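Local coordinates for protein phenol hydroxylase component phN (Pseudomonas stutzeri, PDB 3U52) that binds two iron ions and probably hydroxylates phenol with molecular oxygen, as the oxygenase component of a multicomponent bacterial monooxygenase, at residues N217-M220 / A221-T224; I352-K355 / E356-D359; F484-V487 / G488-D491. All coordinates share one frame; numbering follows the deposited sequence.

Interaction 1: residues N217-M220 / A221-T224; sequences NGDM and ATVT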
loop_
_atom_site.group_PDB
_atom_site.type_symbol
_atom_site.label_atom_id
_atom_site.label_comp_id
_atom_site.label_asym_id
_atom_site.label_seq_id
_atom_site.Cartn_x
_atom_site.Cartn_y
_atom_site.Cartn_z
ATOM N N ASN A 217 -6.121 19.634 -3.078
ATOM C CA ASN A 217 -6.273 20.074 -1.733
ATOM C C ASN A 217 -5.623 19.165 -0.709
ATOM O O ASN A 217 -5.908 19.266 0.487
ATOM C CB ASN A 217 -7.752 20.360 -1.420
ATOM C CG ASN A 217 -8.252 21.558 -2.159
ATOM O OD1 ASN A 217 -8.141 22.684 -1.668
ATOM N ND2 ASN A 217 -8.702 21.355 -3.387
ATOM N N GLY A 218 -4.791 18.236 -1.171
ATOM C CA GLY A 218 -3.907 17.495 -0.265
ATOM C C GLY A 218 -4.522 16.304 0.428
ATOM O O GLY A 218 -3.980 15.783 1.457
ATOM N N ASP A 219 -5.635 15.829 -0.128
ATOM C CA ASP A 219 -6.404 14.766 0.535
ATOM C C ASP A 219 -6.026 13.445 -0.153
ATOM O O ASP A 219 -6.626 13.047 -1.168
ATOM C CB ASP A 219 -7.904 15.079 0.440
ATOM C CG ASP A 219 -8.804 13.957 0.975
ATOM O OD1 ASP A 219 -8.323 13.020 1.652
ATOM O OD2 ASP A 219 -10.028 14.029 0.724
ATOM N N MET A 220 -4.994 12.801 0.389
ATOM C CA MET A 220 -4.447 11.596 -0.204
ATOM C C MET A 220 -5.402 10.421 -0.139
ATOM O O MET A 220 -5.453 9.621 -1.082
ATOM C CB MET A 220 -3.148 11.218 0.474
ATOM C CG MET A 220 -2.516 9.955 -0.099
ATOM S SD MET A 220 -0.999 9.496 0.816
ATOM C CE MET A 220 -0.011 10.972 0.580
ATOM N N ALA A 221 -6.165 10.314 0.936
ATOM C CA ALA A 221 -7.153 9.230 1.060
ATOM C C ALA A 221 -8.195 9.220 -0.044
ATOM O O ALA A 221 -8.450 8.184 -0.681
ATOM C CB ALA A 221 -7.835 9.268 2.431
ATOM N N THR A 222 -8.818 10.375 -0.259
ATOM C CA THR A 222 -9.872 10.517 -1.277
ATOM C C THR A 222 -9.278 10.314 -2.701
ATOM O O THR A 222 -9.846 9.581 -3.565
ATOM C CB THR A 222 -10.634 11.880 -1.074
ATOM O OG1 THR A 222 -11.265 11.890 0.228
ATOM C CG2 THR A 222 -11.689 12.163 -2.192
ATOM N N VAL A 223 -8.108 10.901 -2.958
ATOM C CA VAL A 223 -7.600 10.797 -4.306
ATOM C C VAL A 223 -7.232 9.328 -4.628
ATOM O O VAL A 223 -7.453 8.858 -5.746
ATOM C CB VAL A 223 -6.500 11.816 -4.644
ATOM C CG1 VAL A 223 -5.180 11.411 -4.045
ATOM C CG2 VAL A 223 -6.366 11.904 -6.156
ATOM N N THR A 224 -6.755 8.609 -3.617
ATOM C CA THR A 224 -6.397 7.194 -3.741
ATOM C C THR A 224 -7.667 6.371 -3.973
ATOM O O THR A 224 -7.676 5.465 -4.799
ATOM C CB THR A 224 -5.662 6.697 -2.475
ATOM O OG1 THR A 224 -4.452 7.452 -2.330
ATOM C CG2 THR A 224 -5.315 5.185 -2.574
#
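Thr224 grips the carbonyl oxygen of Met220 twice in the first turn of helix 220-250, whose N-cap is Asp219. Thr224 OG1 donates to Met220 O over 2.7 Å, and Thr224 N makes the ordinary helical bond to Met220 O at 3.0 Å; the two donors come from opposite faces of the carbonyl plane. The hydroxyl reaches back because OG1 stands anti to its own carbonyl carbon (chi1 -61°). At the cap itself, Asp219 OD1 takes a weak but nearly straight bond from Thr222 N (3.3 Å, 171° at the hydrogen). The carboxylate is also held from outside, Tyr152 OH bonding OD1 and Tyr93 OH bonding OD2, which would limit its rotation. In the backbone, Val223 N donates to Asp219 O at 3.2 Å, closing the first helical turn.

Packing spreads from these bonds into a buried setting. Phe79 of helix 58-81 covers Met220 and Ala221, and Asn82 of the second subunit packs on Met220 and Val223. Thr222 lines a xenon pocket with Phe100, Ala148 and Met149. The side chains of Met220 and Thr224 lie alongside each other, Met220 CG 3.9 Å from Thr224 OG1, while Val223 CG1 rests 3.5 Å from Met220 O.

Interaction 2: residues I352-K355 / E356-D359; sequences IPEK and EEMD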
loop_
_atom_site.group_PDB
_atom_site.type_symbol
_atom_site.label_atom_id
_atom_site.label_comp_id
_atom_site.label_asym_id
_atom_site.label_seq_id
_atom_site.Cartn_x
_atom_site.Cartn_y
_atom_site.Cartn_z
ATOM N N ILE A 352 -18.324 33.215 4.352
ATOM C CA ILE A 352 -18.196 34.100 3.204
ATOM C C ILE A 352 -16.840 33.835 2.504
ATOM O O ILE A 352 -15.835 33.781 3.162
ATOM C CB ILE A 352 -18.377 35.579 3.664
ATOM C CG1 ILE A 352 -19.807 35.748 4.202
ATOM C CG2 ILE A 352 -18.095 36.566 2.531
ATOM C CD1 ILE A 352 -19.991 37.004 5.003
ATOM N N PRO A 353 -16.827 33.654 1.169
ATOM C CA PRO A 353 -15.592 33.423 0.424
ATOM C C PRO A 353 -14.535 34.543 0.645
ATOM O O PRO A 353 -14.908 35.716 0.828
ATOM C CB PRO A 353 -16.072 33.395 -1.050
ATOM C CG PRO A 353 -17.496 34.109 -1.011
ATOM C CD PRO A 353 -18.026 33.642 0.294
ATOM N N GLU A 354 -13.249 34.188 0.626
ATOM C CA GLU A 354 -12.162 35.190 0.754
ATOM C C GLU A 354 -12.178 36.113 -0.435
ATOM O O GLU A 354 -12.723 35.761 -1.470
ATOM C CB GLU A 354 -10.778 34.525 0.830
ATOM C CG GLU A 354 -10.626 33.443 1.850
ATOM C CD GLU A 354 -10.988 33.906 3.257
ATOM O OE1 GLU A 354 -11.585 33.093 3.999
ATOM O OE2 GLU A 354 -10.685 35.069 3.625
ATOM N N LYS A 355 -11.530 37.274 -0.333
ATOM C CA LYS A 355 -11.567 38.230 -1.447
ATOM C C LYS A 355 -10.902 37.636 -2.733
ATOM O O LYS A 355 -11.363 37.867 -3.853
ATOM C CB LYS A 355 -11.002 39.605 -1.026
ATOM C CG LYS A 355 -9.490 39.773 -1.255
ATOM C CD LYS A 355 -9.159 40.413 -2.648
ATOM C CE LYS A 355 -7.897 39.801 -3.348
ATOM N NZ LYS A 355 -6.587 39.926 -2.608
ATOM N N GLU A 356 -9.875 36.817 -2.557
ATOM C CA GLU A 356 -9.240 36.129 -3.690
ATOM C C GLU A 356 -10.158 35.109 -4.417
ATOM O O GLU A 356 -10.121 35.002 -5.624
ATOM C CB GLU A 356 -7.925 35.472 -3.248
ATOM C CG GLU A 356 -8.013 34.625 -1.963
ATOM C CD GLU A 356 -7.584 35.376 -0.662
ATOM O OE1 GLU A 356 -6.816 34.757 0.131
ATOM O OE2 GLU A 356 -8.004 36.547 -0.423
ATOM N N GLU A 357 -10.981 34.378 -3.664
ATOM C CA GLU A 357 -11.966 33.468 -4.236
ATOM C C GLU A 357 -13.002 34.252 -5.014
ATOM O O GLU A 357 -13.386 33.891 -6.112
ATOM C CB GLU A 357 -12.623 32.664 -3.126
ATOM C CG GLU A 357 -11.666 31.742 -2.380
ATOM C CD GLU A 357 -12.392 30.923 -1.295
ATOM O OE1 GLU A 357 -12.557 31.419 -0.139
ATOM O OE2 GLU A 357 -12.813 29.787 -1.607
ATOM N N MET A 358 -13.435 35.370 -4.464
ATOM C CA MET A 358 -14.363 36.217 -5.174
ATOM C C MET A 358 -13.836 36.795 -6.476
ATOM O O MET A 358 -14.595 36.878 -7.462
ATOM C CB MET A 358 -14.886 37.298 -4.252
ATOM C CG MET A 358 -16.085 36.774 -3.403
ATOM S SD MET A 358 -16.744 37.864 -2.207
ATOM C CE MET A 358 -17.473 39.204 -3.140
ATOM N N ASP A 359 -12.565 37.211 -6.505
ATOM C CA ASP A 359 -11.976 37.655 -7.784
ATOM C C ASP A 359 -11.876 36.502 -8.792
ATOM O O ASP A 359 -12.085 36.710 -9.984
ATOM C CB ASP A 359 -10.612 38.340 -7.583
ATOM C CG ASP A 359 -10.686 39.549 -6.628
ATOM O OD1 ASP A 359 -11.798 40.068 -6.351
ATOM O OD2 ASP A 359 -9.612 39.955 -6.120
#
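Glu357 folds back across Glu354 at the start of helix 355-364 and supplies one half of a capping box: Glu357 OE1 accepts the backbone N of Glu354, the N-cap residue, over 3.0 Å. The donor arrives on the anti side of the carboxylate and 30° out of its plane. With CG anti to the carbonyl carbon (chi1 -64°) and the chain extended beyond it, Glu357 reaches this N-H. The two glutamate side chains pass at a slant, yet their carboxylate planes are only 4° apart, and Glu357 OE1 lies 3.4 Å from Glu354 CG. Arg92 and Lys287 form salt bridges to OE1 and OE2 of Glu357, and would tend to offset the negative charge gathered here. With an alanine here in place of Glu357, the Glu354 N-H is likely to lose this acceptor, and Arg92 and Lys287 the carboxylate they share.

On another side of the turn, Pro353 and Met358 meet as a hydrophobic staple, the residue before the N-cap touching the fourth residue after it, with Pro353 CG 3.8 Å from Met358 CG. Glu356 curls its carboxylate back against the N-cap residue, Glu356 CD lying 3.6 Å from Glu354 CB. The aliphatic part of Lys355 crosses Asp359, whose OD1 is salt-bridged to Arg374; Asp359 OD2 meets Lys355 CE at 3.3 Å, while Lys355 NZ stays 4.6 Å from Asp359 OD2.

Interaction 3: residues F484-V487 / G488-D491; sequences FDYV and GSPD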
loop_
_atom_site.group_PDB
_atom_site.type_symbol
_atom_site.label_atom_id
_atom_site.label_comp_id
_atom_site.label_asym_id
_atom_site.label_seq_id
_atom_site.Cartn_x
_atom_site.Cartn_y
_atom_site.Cartn_z
ATOM N N PHE A 484 -23.662 25.840 11.775
ATOM C CA PHE A 484 -23.293 27.257 11.894
ATOM C C PHE A 484 -22.076 27.616 11.046
ATOM O O PHE A 484 -21.474 26.730 10.427
ATOM C CB PHE A 484 -23.015 27.680 13.346
ATOM C CG PHE A 484 -24.206 27.549 14.292
ATOM C CD1 PHE A 484 -25.476 28.048 13.938
ATOM C CD2 PHE A 484 -24.043 26.969 15.542
ATOM C CE1 PHE A 484 -26.571 27.935 14.814
ATOM C CE2 PHE A 484 -25.139 26.835 16.439
ATOM C CZ PHE A 484 -26.400 27.338 16.075
ATOM N N ASP A 485 -21.706 28.910 11.023
ATOM C CA ASP A 485 -20.561 29.390 10.272
ATOM C C ASP A 485 -19.239 28.682 10.624
ATOM O O ASP A 485 -18.991 28.292 11.770
ATOM C CB ASP A 485 -20.358 30.900 10.504
ATOM C CG ASP A 485 -19.672 31.571 9.359
ATOM O OD1 ASP A 485 -20.403 32.147 8.518
ATOM O OD2 ASP A 485 -18.398 31.531 9.262
ATOM N N TYR A 486 -18.378 28.551 9.628
ATOM C CA TYR A 486 -17.056 27.971 9.847
ATOM C C TYR A 486 -16.209 28.819 10.814
ATOM O O TYR A 486 -15.452 28.284 11.662
ATOM C CB TYR A 486 -16.315 27.833 8.519
ATOM C CG TYR A 486 -14.885 27.383 8.705
ATOM C CD1 TYR A 486 -14.577 26.053 9.041
ATOM C CD2 TYR A 486 -13.838 28.299 8.577
ATOM C CE1 TYR A 486 -13.220 25.639 9.212
ATOM C CE2 TYR A 486 -12.495 27.901 8.742
ATOM C CZ TYR A 486 -12.199 26.582 9.073
ATOM O OH TYR A 486 -10.846 26.217 9.213
ATOM N N VAL A 487 -16.314 30.136 10.647
ATOM C CA VAL A 487 -15.575 31.084 11.503
ATOM C C VAL A 487 -16.111 30.989 12.945
ATOM O O VAL A 487 -17.278 31.253 13.225
ATOM C CB VAL A 487 -15.614 32.512 10.889
ATOM C CG1 VAL A 487 -15.036 33.549 11.840
ATOM C CG2 VAL A 487 -14.861 32.492 9.551
ATOM N N GLY A 488 -15.246 30.516 13.827
ATOM C CA GLY A 488 -15.569 30.332 15.220
ATOM C C GLY A 488 -16.013 28.931 15.557
ATOM O O GLY A 488 -16.519 28.679 16.664
ATOM N N SER A 489 -15.877 28.008 14.618
ATOM C CA SER A 489 -16.395 26.659 14.850
ATOM C C SER A 489 -15.321 25.873 15.529
ATOM O O SER A 489 -14.173 26.278 15.471
ATOM C CB SER A 489 -16.707 25.982 13.521
ATOM O OG SER A 489 -15.511 25.909 12.736
ATOM N N PRO A 490 -15.672 24.760 16.183
ATOM C CA PRO A 490 -14.626 23.847 16.706
ATOM C C PRO A 490 -13.667 23.317 15.642
ATOM O O PRO A 490 -12.449 23.239 15.917
ATOM C CB PRO A 490 -15.417 22.714 17.354
ATOM C CG PRO A 490 -16.760 23.309 17.639
ATOM C CD PRO A 490 -17.023 24.340 16.575
ATOM N N ASP A 491 -14.152 23.029 14.413
ATOM C CA ASP A 491 -13.246 22.647 13.321
ATOM C C ASP A 491 -12.189 23.722 13.071
ATOM O O ASP A 491 -11.006 23.380 13.020
ATOM C CB ASP A 491 -13.971 22.395 12.003
ATOM C CG ASP A 491 -14.562 20.943 11.870
ATOM O OD1 ASP A 491 -14.474 20.109 12.803
ATOM O OD2 ASP A 491 -15.115 20.642 10.773
#
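A type II beta turn from Tyr486 to Ser489 leads directly into helix 490-498, and Ser489 is both the last residue of the turn and the N-cap of the helix. The turn is documented at one oxygen, Tyr486 O, which receives two bonds from Ser489. Ser489 N closes the turn on Tyr486 O over 3.0 Å from above the carbonyl plane, 49° out of it, whereas Ser489 OG donates to Tyr486 O at 2.6 Å with only a 17° tilt. Placing OG between its own backbone N and carbonyl carbon (chi1 60°) lets the hydroxyl serve both neighbours: it gives its proton to the turn and accepts from the backbone N of Gln492, capping the helix.

Gly488 takes the third position of the turn with positive phi. A CB there would clash with Val487 O, so no residue with a side chain would fit comfortably at these backbone angles. Just before the beta turn, Asp485 forms an Asx turn: the anti lone pair of Asp485 OD2 accepts Val487 N at 2.9 Å, and its other oxygen is salt-bridged to Arg389. Asp485 O also lies 3.7 Å from Ser489 CB.

The Tyr486 ring extends beside the new helix, its CD1 3.8 Å from Ser489 OG. Asp491 is tied to Lys98 by a salt bridge and accepts from Asn157 N; its side chain is about 8 Å from the copper ion bound by His155 and His494. Its own contact with the turn is light, Asp491 CB lying 4.3 Å from Tyr486 CE1.

All three contacts sit where a loop enters a helix, but on three different helices and without touching one another. Interaction 1 is wholly buried, packed among the helices of the hydroxylase domain and against the second subunit; its carboxylate is met by tyrosine hydroxyls and a backbone N-H rather than by charged partners. Interactions 2 and 3 are only partly buried, and no other protein chain touches them. Their nearest atoms lie about 5 Å apart, and in both, acidic side chains pair with basic residues outside the segments. The source of the cap also differs: an aspartate ahead of the helix in interaction 1, a glutamate reaching back in interaction 2, a serine that doubles as a turn residue in interaction 3.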